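Glutaconate CoA-transferase subunit A (Acidaminococcus fermentans, PDB 1POI) catalyses, as subunit A of the enzyme, the transfer of coenzyme A from acetyl-CoA to glutaconate and (R)-2-hydroxyglutarate in the fermentative breakdown of glutamate. Local coordinates at residues Gly48-Ala52 with Ile105-Trp109; Arg65-Tyr69 with Leu143-Pro147; Thr96-Tyr100 with Gly134-Arg140; Trp109-Ala113 with Asp199-Ala203. All coordinates share one frame; numbering follows the deposited sequence.

Interaction 1: residues Gly48-Ala52 with Ile105-Trp109; sequences GLGGA and IYMMW
At the point where strand 46-49 passes into a glycine-rich turn, L49, G51 and A52 meet the side chains that helix 102-114 lays on the sheet. L49 CD1 sits over the five-membered ring of W109 in a CH-pi contact, 4.2 Å from the centroid and 10° off the ring normal, while its CB lies 3.8 Å from W109 CZ2. The same methyl closes on M108 CE at 3.6 Å, which the turn of the methionine at its last torsion (chi3 43°) swings toward the leucine. I105 adds CD1 beside L49 CD1 at 3.8 Å, and its CG2 lies over the indole face that also carries L49 CD1.

This is a helix-on-sheet layer of a parallel alpha/beta fold, and L49 and I105 both also touch I70 in the neighbouring strand 66-71. Beyond the strand, G51 CA comes directly against the indole, 3.8 Å from W109 CZ3, with no side chain between them. W109 CZ3 in turn lies over a face of the Y106 ring, offset toward its rim. At the edge of that ring, A52 N donates an almost straight bond to Y106 OH (3.1 Å, 165°), a hydroxyl also hydrogen-bonded to Q196.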
loop_
_atom_site.group_PDB
_atom_site.type_symbol
_atom_site.label_atom_id
_atom_site.label_comp_id
_atom_site.label_asym_id
_atom_site.label_seq_id
_atom_site.Cartn_x
_atom_site.Cartn_y
_atom_site.Cartn_z
ATOM N N GLY A 48 25.486 22.358 21.366
ATOM C CA GLY A 48 24.982 21.241 20.609
ATOM C C GLY A 48 25.926 20.800 19.531
ATOM O O GLY A 48 26.937 21.462 19.244
ATOM N N LEU A 49 25.651 19.624 18.982
ATOM C CA LEU A 49 26.447 19.129 17.870
ATOM C C LEU A 49 25.626 19.533 16.644
ATOM O O LEU A 49 24.390 19.387 16.617
ATOM C CB LEU A 49 26.604 17.608 17.891
ATOM C CG LEU A 49 26.822 16.726 19.127
ATOM C CD1 LEU A 49 27.545 15.501 18.649
ATOM C CD2 LEU A 49 27.623 17.398 20.207
ATOM N N GLY A 50 26.294 20.090 15.646
ATOM C CA GLY A 50 25.587 20.498 14.451
ATOM C C GLY A 50 25.114 19.358 13.569
ATOM O O GLY A 50 23.938 19.300 13.211
ATOM N N GLY A 51 25.998 18.400 13.307
ATOM C CA GLY A 51 25.663 17.303 12.418
ATOM C C GLY A 51 25.766 17.935 11.049
ATOM O O GLY A 51 26.590 18.834 10.866
ATOM N N ALA A 52 24.972 17.480 10.087
ATOM C CA ALA A 52 24.976 18.092 8.754
ATOM C C ALA A 52 24.009 19.262 8.909
ATOM O O ALA A 52 22.805 19.144 8.646
ATOM C CB ALA A 52 24.483 17.126 7.724
ATOM N N ILE A 105 30.714 12.711 14.526
ATOM C CA ILE A 105 29.507 13.319 15.066
ATOM C C ILE A 105 28.294 12.379 14.996
ATOM O O ILE A 105 27.546 12.238 15.959
ATOM C CB ILE A 105 29.171 14.628 14.335
ATOM C CG1 ILE A 105 30.240 15.685 14.621
ATOM C CG2 ILE A 105 27.764 15.133 14.755
ATOM C CD1 ILE A 105 29.990 16.491 15.865
ATOM N N TYR A 106 28.060 11.769 13.840
ATOM C CA TYR A 106 26.921 10.861 13.722
ATOM C C TYR A 106 27.161 9.645 14.615
ATOM O O TYR A 106 26.224 9.103 15.184
ATOM C CB TYR A 106 26.630 10.521 12.248
ATOM C CG TYR A 106 25.770 11.582 11.601
ATOM C CD1 TYR A 106 24.395 11.559 11.763
ATOM C CD2 TYR A 106 26.341 12.689 10.965
ATOM C CE1 TYR A 106 23.606 12.615 11.332
ATOM C CE2 TYR A 106 25.566 13.757 10.520
ATOM C CZ TYR A 106 24.199 13.720 10.714
ATOM O OH TYR A 106 23.410 14.798 10.353
ATOM N N MET A 107 28.420 9.253 14.786
ATOM C CA MET A 107 28.737 8.152 15.693
ATOM C C MET A 107 28.401 8.587 17.137
ATOM O O MET A 107 27.576 7.954 17.803
ATOM C CB MET A 107 30.221 7.749 15.610
ATOM C CG MET A 107 30.645 7.183 14.268
ATOM S SD MET A 107 30.470 5.403 13.982
ATOM C CE MET A 107 29.007 4.978 14.913
ATOM N N MET A 108 29.001 9.685 17.590
ATOM C CA MET A 108 28.770 10.216 18.931
ATOM C C MET A 108 27.312 10.150 19.339
ATOM O O MET A 108 26.978 9.674 20.417
ATOM C CB MET A 108 29.289 11.650 19.035
ATOM C CG MET A 108 30.815 11.728 18.945
ATOM S SD MET A 108 31.483 13.388 18.928
ATOM C CE MET A 108 30.546 14.157 20.159
ATOM N N TRP A 109 26.438 10.607 18.465
ATOM C CA TRP A 109 25.021 10.572 18.746
ATOM C C TRP A 109 24.586 9.115 18.801
ATOM O O TRP A 109 23.801 8.724 19.662
ATOM C CB TRP A 109 24.243 11.295 17.643
ATOM C CG TRP A 109 24.034 12.767 17.834
ATOM C CD1 TRP A 109 23.782 13.406 19.007
ATOM C CD2 TRP A 109 23.904 13.764 16.800
ATOM N NE1 TRP A 109 23.481 14.729 18.772
ATOM C CE2 TRP A 109 23.550 14.973 17.424
ATOM C CE3 TRP A 109 24.044 13.743 15.407
ATOM C CZ2 TRP A 109 23.330 16.157 16.704
ATOM C CZ3 TRP A 109 23.824 14.925 14.693
ATOM C CH2 TRP A 109 23.472 16.109 15.344
#

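Interaction 2: residues Arg65-Tyr69 with Leu143-Pro147; sequences RVKAY and LDKVP
K67 runs its methylene chain past the isobutyl group of L143, the two pointing in opposite directions, with L143 CD2 3.9 Å from K67 CE and 4.1 Å from K67 CG. The lysine leaves its backbone with CG opposite the amide nitrogen (chi1 -167°) and then bends at chi3, which brings the ammonium group round to the main chain of the loop. There K67 NZ donates to D144 O at 2.8 Å. The nitrogen stands above the carbonyl plane, 43° out of it, so the bond does not follow a lone pair of the oxygen.

D144 O is presented by the central peptide of a type II beta turn from L143 to V146, in which K145 takes up a positive phi. K145 sends its own amine the other way, into a salt bridge with D173. Next to the lysine, A68 CB packs on V146 CG2 at 3.7 Å and stands more loosely, 4.4 Å, from L143 CD1. The loop after helix 137-141 is thus laid against strand 66-71 near its start, and L143 reaches on to T96 in the adjoining strand 96-99.

Buried A68 and V146 make purely apolar packing, while K67 combines hydrocarbon packing on L143 with a polar bond at the partly exposed border. The bond from K67 NZ goes to a neutral carbonyl, and K67 NZ is 5.0 Å from D144 OD2, too far for a direct ion pair, so the carboxylate probably contributes only a longer-range attraction.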
loop_
_atom_site.group_PDB
_atom_site.type_symbol
_atom_site.label_atom_id
_atom_site.label_comp_id
_atom_site.label_asym_id
_atom_site.label_seq_id
_atom_site.Cartn_x
_atom_site.Cartn_y
_atom_site.Cartn_z
ATOM N N ARG A 65 22.601 32.931 19.858
ATOM C CA ARG A 65 22.053 31.981 20.829
ATOM C C ARG A 65 22.913 30.738 21.096
ATOM O O ARG A 65 22.432 29.790 21.715
ATOM C CB ARG A 65 20.663 31.489 20.410
ATOM C CG ARG A 65 19.708 32.540 19.929
ATOM C CD ARG A 65 19.203 33.461 21.000
ATOM N NE ARG A 65 18.333 34.494 20.414
ATOM C CZ ARG A 65 17.003 34.497 20.508
ATOM N NH1 ARG A 65 16.379 33.534 21.166
ATOM N NH2 ARG A 65 16.282 35.443 19.921
ATOM N N VAL A 66 24.179 30.739 20.712
ATOM C CA VAL A 66 24.990 29.551 20.912
ATOM C C VAL A 66 26.277 29.833 21.688
ATOM O O VAL A 66 27.114 30.644 21.263
ATOM C CB VAL A 66 25.283 28.875 19.543
ATOM C CG1 VAL A 66 26.211 27.700 19.702
ATOM C CG2 VAL A 66 23.977 28.412 18.900
ATOM N N LYS A 67 26.425 29.131 22.815
ATOM C CA LYS A 67 27.561 29.271 23.737
ATOM C C LYS A 67 28.761 28.527 23.185
ATOM O O LYS A 67 29.863 29.052 23.127
ATOM C CB LYS A 67 27.143 28.720 25.106
ATOM C CG LYS A 67 28.064 29.059 26.273
ATOM C CD LYS A 67 27.513 28.559 27.623
ATOM C CE LYS A 67 27.606 27.034 27.766
ATOM N NZ LYS A 67 27.323 26.541 29.174
ATOM N N ALA A 68 28.525 27.299 22.749
ATOM C CA ALA A 68 29.558 26.460 22.158
ATOM C C ALA A 68 28.850 25.644 21.084
ATOM O O ALA A 68 27.707 25.189 21.284
ATOM C CB ALA A 68 30.155 25.546 23.202
ATOM N N TYR A 69 29.520 25.457 19.957
ATOM C CA TYR A 69 28.954 24.733 18.829
ATOM C C TYR A 69 29.943 23.658 18.396
ATOM O O TYR A 69 31.128 23.959 18.172
ATOM C CB TYR A 69 28.716 25.746 17.709
ATOM C CG TYR A 69 28.215 25.202 16.403
ATOM C CD1 TYR A 69 26.965 24.569 16.305
ATOM C CD2 TYR A 69 28.980 25.348 15.245
ATOM C CE1 TYR A 69 26.497 24.100 15.073
ATOM C CE2 TYR A 69 28.527 24.890 14.024
ATOM C CZ TYR A 69 27.291 24.270 13.936
ATOM O OH TYR A 69 26.865 23.844 12.702
ATOM N N LEU A 143 33.568 25.787 30.990
ATOM C CA LEU A 143 32.266 25.673 30.320
ATOM C C LEU A 143 31.370 24.571 30.827
ATOM O O LEU A 143 31.777 23.415 30.926
ATOM C CB LEU A 143 32.455 25.445 28.815
ATOM C CG LEU A 143 32.699 26.632 27.901
ATOM C CD1 LEU A 143 32.974 26.146 26.489
ATOM C CD2 LEU A 143 31.472 27.514 27.937
ATOM N N ASP A 144 30.121 24.927 31.077
ATOM C CA ASP A 144 29.121 23.962 31.519
ATOM C C ASP A 144 28.648 23.360 30.194
ATOM O O ASP A 144 28.630 24.051 29.178
ATOM C CB ASP A 144 27.970 24.698 32.225
ATOM C CG ASP A 144 27.097 23.778 33.085
ATOM O OD1 ASP A 144 27.578 22.723 33.553
ATOM O OD2 ASP A 144 25.916 24.134 33.319
ATOM N N LYS A 145 28.357 22.063 30.193
ATOM C CA LYS A 145 27.876 21.327 29.009
ATOM C C LYS A 145 28.922 20.977 27.937
ATOM O O LYS A 145 28.560 20.429 26.891
ATOM C CB LYS A 145 26.663 22.015 28.350
ATOM C CG LYS A 145 25.518 22.379 29.283
ATOM C CD LYS A 145 24.831 21.153 29.783
ATOM C CE LYS A 145 23.790 21.470 30.824
ATOM N NZ LYS A 145 22.482 21.889 30.261
ATOM N N VAL A 146 30.202 21.257 28.191
ATOM C CA VAL A 146 31.256 20.919 27.222
ATOM C C VAL A 146 32.361 20.066 27.865
ATOM O O VAL A 146 32.889 20.414 28.926
ATOM C CB VAL A 146 31.895 22.183 26.589
ATOM C CG1 VAL A 146 33.043 21.804 25.659
ATOM C CG2 VAL A 146 30.852 22.961 25.817
ATOM N N PRO A 147 32.684 18.909 27.259
ATOM C CA PRO A 147 33.717 17.995 27.752
ATOM C C PRO A 147 35.002 18.741 28.031
ATOM O O PRO A 147 35.295 19.725 27.354
ATOM C CB PRO A 147 33.893 17.041 26.583
ATOM C CG PRO A 147 32.504 16.900 26.108
ATOM C CD PRO A 147 31.987 18.316 26.107
#

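Interaction 3: residues Thr96-Tyr100 with Gly134-Arg140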
loop_
_atom_site.group_PDB
_atom_site.type_symbol
_atom_site.label_atom_id
_atom_site.label_comp_id
_atom_site.label_asym_id
_atom_site.label_seq_id
_atom_site.Cartn_x
_atom_site.Cartn_y
_atom_site.Cartn_z
ATOM N N THR A 96 32.189 30.162 20.145
ATOM C CA THR A 96 33.036 29.101 20.725
ATOM C C THR A 96 32.729 27.873 19.868
ATOM O O THR A 96 31.594 27.375 19.882
ATOM C CB THR A 96 32.631 28.731 22.207
ATOM O OG1 THR A 96 32.401 29.905 22.997
ATOM C CG2 THR A 96 33.728 27.922 22.859
ATOM N N MET A 97 33.731 27.314 19.210
ATOM C CA MET A 97 33.451 26.175 18.335
ATOM C C MET A 97 34.505 25.085 18.203
ATOM O O MET A 97 35.697 25.366 18.047
ATOM C CB MET A 97 33.141 26.705 16.928
ATOM C CG MET A 97 32.854 25.635 15.889
ATOM S SD MET A 97 32.689 26.324 14.275
ATOM C CE MET A 97 34.300 26.008 13.685
ATOM N N GLU A 98 34.042 23.840 18.179
ATOM C CA GLU A 98 34.931 22.690 18.017
ATOM C C GLU A 98 34.629 22.017 16.671
ATOM O O GLU A 98 33.504 22.064 16.180
ATOM C CB GLU A 98 34.726 21.681 19.157
ATOM C CG GLU A 98 35.791 20.604 19.241
ATOM C CD GLU A 98 37.221 21.154 19.211
ATOM O OE1 GLU A 98 37.740 21.405 18.112
ATOM O OE2 GLU A 98 37.844 21.324 20.278
ATOM N N ASP A 99 35.645 21.418 16.072
ATOM C CA ASP A 99 35.507 20.711 14.814
ATOM C C ASP A 99 35.822 19.246 14.989
ATOM O O ASP A 99 36.907 18.892 15.453
ATOM C CB ASP A 99 36.527 21.211 13.790
ATOM C CG ASP A 99 36.009 22.324 12.935
ATOM O OD1 ASP A 99 34.835 22.261 12.475
ATOM O OD2 ASP A 99 36.807 23.259 12.719
ATOM N N TYR A 100 34.884 18.407 14.581
ATOM C CA TYR A 100 35.060 16.954 14.569
ATOM C C TYR A 100 34.672 16.583 13.129
ATOM O O TYR A 100 33.991 17.352 12.439
ATOM C CB TYR A 100 34.087 16.226 15.527
ATOM C CG TYR A 100 34.441 16.253 17.007
ATOM C CD1 TYR A 100 35.557 15.570 17.502
ATOM C CD2 TYR A 100 33.650 16.949 17.913
ATOM C CE1 TYR A 100 35.870 15.584 18.863
ATOM C CE2 TYR A 100 33.961 16.966 19.270
ATOM C CZ TYR A 100 35.067 16.287 19.735
ATOM O OH TYR A 100 35.359 16.334 21.075
ATOM N N GLY A 134 39.516 23.164 18.900
ATOM C CA GLY A 134 38.807 24.402 18.629
ATOM C C GLY A 134 38.598 25.092 19.955
ATOM O O GLY A 134 38.873 26.273 20.104
ATOM N N ILE A 135 38.074 24.331 20.909
ATOM C CA ILE A 135 37.839 24.805 22.267
ATOM C C ILE A 135 38.968 24.186 23.074
ATOM O O ILE A 135 39.103 22.970 23.131
ATOM C CB ILE A 135 36.496 24.299 22.800
ATOM C CG1 ILE A 135 35.451 24.391 21.681
ATOM C CG2 ILE A 135 36.100 25.119 24.032
ATOM C CD1 ILE A 135 34.057 23.940 22.052
ATOM N N SER A 136 39.860 25.024 23.572
ATOM C CA SER A 136 40.993 24.554 24.352
ATOM C C SER A 136 40.578 23.901 25.686
ATOM O O SER A 136 39.470 24.121 26.207
ATOM C CB SER A 136 41.924 25.722 24.630
ATOM O OG SER A 136 41.242 26.711 25.391
ATOM N N LYS A 137 41.486 23.104 26.241
ATOM C CA LYS A 137 41.237 22.443 27.513
ATOM C C LYS A 137 40.944 23.541 28.526
ATOM O O LYS A 137 40.024 23.419 29.326
ATOM C CB LYS A 137 42.459 21.596 27.925
ATOM C CG LYS A 137 42.567 21.282 29.416
ATOM C CD LYS A 137 41.413 20.456 29.933
ATOM C CE LYS A 137 41.599 19.021 29.544
ATOM N NZ LYS A 137 42.869 18.484 30.069
ATOM N N GLU A 138 41.661 24.655 28.397
ATOM C CA GLU A 138 41.502 25.798 29.285
ATOM C C GLU A 138 40.108 26.398 29.214
ATOM O O GLU A 138 39.505 26.706 30.241
ATOM C CB GLU A 138 42.565 26.861 29.003
ATOM C CG GLU A 138 42.499 28.051 29.956
ATOM C CD GLU A 138 43.673 29.021 29.806
ATOM O OE1 GLU A 138 44.834 28.551 29.686
ATOM O OE2 GLU A 138 43.432 30.254 29.836
ATOM N N VAL A 139 39.585 26.569 28.014
ATOM C CA VAL A 139 38.252 27.113 27.896
ATOM C C VAL A 139 37.212 26.059 28.206
ATOM O O VAL A 139 36.212 26.361 28.819
ATOM C CB VAL A 139 38.017 27.755 26.501
ATOM C CG1 VAL A 139 36.521 27.969 26.240
ATOM C CG2 VAL A 139 38.759 29.095 26.423
ATOM N N ARG A 140 37.453 24.815 27.817
ATOM C CA ARG A 140 36.496 23.728 28.068
ATOM C C ARG A 140 36.183 23.553 29.552
ATOM O O ARG A 140 35.021 23.303 29.929
ATOM C CB ARG A 140 37.023 22.406 27.502
ATOM C CG ARG A 140 36.842 22.249 25.997
ATOM C CD ARG A 140 37.719 21.125 25.453
ATOM N NE ARG A 140 37.414 20.818 24.060
ATOM C CZ ARG A 140 36.303 20.205 23.655
ATOM N NH1 ARG A 140 35.371 19.819 24.524
ATOM N NH2 ARG A 140 36.107 19.997 22.362
HETATM O O HOH W 1 33.645 18.062 22.559
#
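The carboxylate of E98 and the guanidinium of R140 lie almost in one plane, 10° apart, and meet at their edges: R140 NH2 donates to the anti lone pair of E98 OE2 at 3.0 Å in a salt bridge, while I135 N reaches E98 OE2 from above the carboxylate plane at 3.1 Å. At the guanidinium edge, water 1 accepts from R140 NH2 and donates, in the plane of the tyrosine ring, to Y100 OH at 2.9 Å; this hydroxyl is also hydrogen-bonded to K150 O.

E98 reaches the loop through a bend at chi2 (50°). Its OE1 receives G134 N at 2.6 Å, on the syn side but tilted out of the carboxylate plane, and D99 N on the anti side, and K150 adds a salt bridge. Several donors thus hold both oxygens of this buried carboxylate, which fixes its rotation and would be expected to favour the charged form. R140 NH1 bonds to P147 O. I135 CD1 packs on E98 CB at 3.7 Å and I135 CG2 on T96 CG2 at 3.9 Å.

Strand 96-99 is, within this chain, an outermost strand of the parallel alpha/beta sheet, and the loop bound to it enters helix 137-141 through a serine N-cap, S136 OG accepting from V139 N.

Interaction 4: residues Trp109-Ala113 with Asp199-Ala203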
loop_
_atom_site.group_PDB
_atom_site.type_symbol
_atom_site.label_atom_id
_atom_site.label_comp_id
_atom_site.label_asym_id
_atom_site.label_seq_id
_atom_site.Cartn_x
_atom_site.Cartn_y
_atom_site.Cartn_z
ATOM N N TRP A 109 26.438 10.607 18.465
ATOM C CA TRP A 109 25.021 10.572 18.746
ATOM C C TRP A 109 24.586 9.115 18.801
ATOM O O TRP A 109 23.801 8.724 19.662
ATOM C CB TRP A 109 24.243 11.295 17.643
ATOM C CG TRP A 109 24.034 12.767 17.834
ATOM C CD1 TRP A 109 23.782 13.406 19.007
ATOM C CD2 TRP A 109 23.904 13.764 16.800
ATOM N NE1 TRP A 109 23.481 14.729 18.772
ATOM C CE2 TRP A 109 23.550 14.973 17.424
ATOM C CE3 TRP A 109 24.044 13.743 15.407
ATOM C CZ2 TRP A 109 23.330 16.157 16.704
ATOM C CZ3 TRP A 109 23.824 14.925 14.693
ATOM C CH2 TRP A 109 23.472 16.109 15.344
ATOM N N HIS A 110 25.099 8.289 17.894
ATOM C CA HIS A 110 24.691 6.893 17.896
ATOM C C HIS A 110 25.105 6.176 19.188
ATOM O O HIS A 110 24.263 5.545 19.849
ATOM C CB HIS A 110 25.166 6.161 16.633
ATOM C CG HIS A 110 24.521 4.823 16.439
ATOM N ND1 HIS A 110 25.240 3.686 16.144
ATOM C CD2 HIS A 110 23.232 4.428 16.565
ATOM C CE1 HIS A 110 24.427 2.649 16.097
ATOM N NE2 HIS A 110 23.199 3.071 16.348
ATOM N N ALA A 111 26.376 6.295 19.558
ATOM C CA ALA A 111 26.890 5.716 20.792
ATOM C C ALA A 111 26.065 6.192 21.986
ATOM O O ALA A 111 25.887 5.455 22.953
ATOM C CB ALA A 111 28.300 6.100 20.988
ATOM N N ALA A 112 25.551 7.416 21.930
ATOM C CA ALA A 112 24.723 7.928 23.024
ATOM C C ALA A 112 23.402 7.170 23.080
ATOM O O ALA A 112 22.971 6.718 24.137
ATOM C CB ALA A 112 24.477 9.429 22.867
ATOM N N ALA A 113 22.762 7.012 21.930
ATOM C CA ALA A 113 21.500 6.294 21.884
ATOM C C ALA A 113 21.734 4.871 22.370
ATOM O O ALA A 113 20.851 4.259 22.970
ATOM C CB ALA A 113 20.953 6.292 20.474
ATOM N N ASP A 199 18.275 8.330 16.872
ATOM C CA ASP A 199 19.334 8.312 17.868
ATOM C C ASP A 199 19.093 9.433 18.890
ATOM O O ASP A 199 18.971 9.182 20.079
ATOM C CB ASP A 199 20.691 8.570 17.211
ATOM C CG ASP A 199 21.319 7.324 16.606
ATOM O OD1 ASP A 199 20.861 6.176 16.849
ATOM O OD2 ASP A 199 22.327 7.506 15.893
ATOM N N ILE A 200 19.030 10.673 18.425
ATOM C CA ILE A 200 18.823 11.807 19.322
ATOM C C ILE A 200 17.479 11.824 20.076
ATOM O O ILE A 200 17.343 12.553 21.063
ATOM C CB ILE A 200 19.102 13.163 18.611
ATOM C CG1 ILE A 200 18.051 13.468 17.526
ATOM C CG2 ILE A 200 20.444 13.095 17.960
ATOM C CD1 ILE A 200 18.189 14.841 16.864
ATOM N N ALA A 201 16.495 11.039 19.630
ATOM C CA ALA A 201 15.196 10.968 20.342
ATOM C C ALA A 201 15.264 9.843 21.387
ATOM O O ALA A 201 14.318 9.639 22.147
ATOM C CB ALA A 201 14.042 10.686 19.380
ATOM N N GLU A 202 16.308 9.022 21.295
ATOM C CA GLU A 202 16.517 7.946 22.232
ATOM C C GLU A 202 17.460 8.487 23.308
ATOM O O GLU A 202 17.243 8.253 24.504
ATOM C CB GLU A 202 17.129 6.714 21.548
ATOM C CG GLU A 202 17.438 5.579 22.526
ATOM C CD GLU A 202 17.538 4.191 21.885
ATOM O OE1 GLU A 202 18.299 4.016 20.910
ATOM O OE2 GLU A 202 16.870 3.260 22.382
ATOM N N ALA A 203 18.487 9.217 22.871
ATOM C CA ALA A 203 19.475 9.810 23.759
ATOM C C ALA A 203 18.930 10.936 24.617
ATOM O O ALA A 203 18.937 10.838 25.835
ATOM C CB ALA A 203 20.663 10.302 22.981
#
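D199 reaches from helix 197-203 to helix 102-114, its CB lying 4.0 Å from A113 CB and equally far from W109 O. Its CG comes over the backbone of H110, 3.6 Å from H110 CA. The carboxylate then divides: OD2 rests 3.2 Å from H110 CB, and OD1 lies in the plane of the imidazole at its edge, 3.0 Å from H110 CD2. Ring and carboxylate planes are 28° apart, and the atom facing OD1 is a ring carbon rather than a nitrogen. The strong partner of OD1 lies outside the two segments, a basic side chain on the chain of another protein.

The next residue, I200, puts CG2 over the five-membered ring of W109, 3.4 Å from the centroid and 5° off the normal, on the face opposite the one that L49 covers. The indole is thus clamped between two aliphatic groups. A112 CB meets A203 CB at 3.9 Å, and the axes of the two short segments pass 8.0 Å apart at 44°, with small residues at the approach. The H110 ring also meets the H110 ring of a second copy of this protein, the planes nearly perpendicular.

No hydrogen bond joins the two segments. Packing makes the contact instead, through the CH-pi pair, the alanines and the D199 side chain against H110 and A113, while the charge of D199 is directed to the partner chain.

Interactions 1 and 4 share W109; their centres are about 10 Å apart, and both use helix 102-114. Interactions 2 and 3 form a second pair at the sheet margin, about 9 Å between centres, joined where Y69 N meets T96 O at 2.8 Å and P147 O meets R140 NH1 at 2.8 Å. The pairs are connected through the sheet and its helix: G50 CA packs on Y69 CE1 at 3.8 Å, and I105 CG1 on Y100 CB at 4.0 Å. Interactions 3 and 4 stand about 22 Å apart between centres without touching, yet both turn aspartates, D99 and D199, toward chains of another protein. In interaction 2 the D144 side chain lies about 13 Å from a bound copper ion, too far to coordinate it.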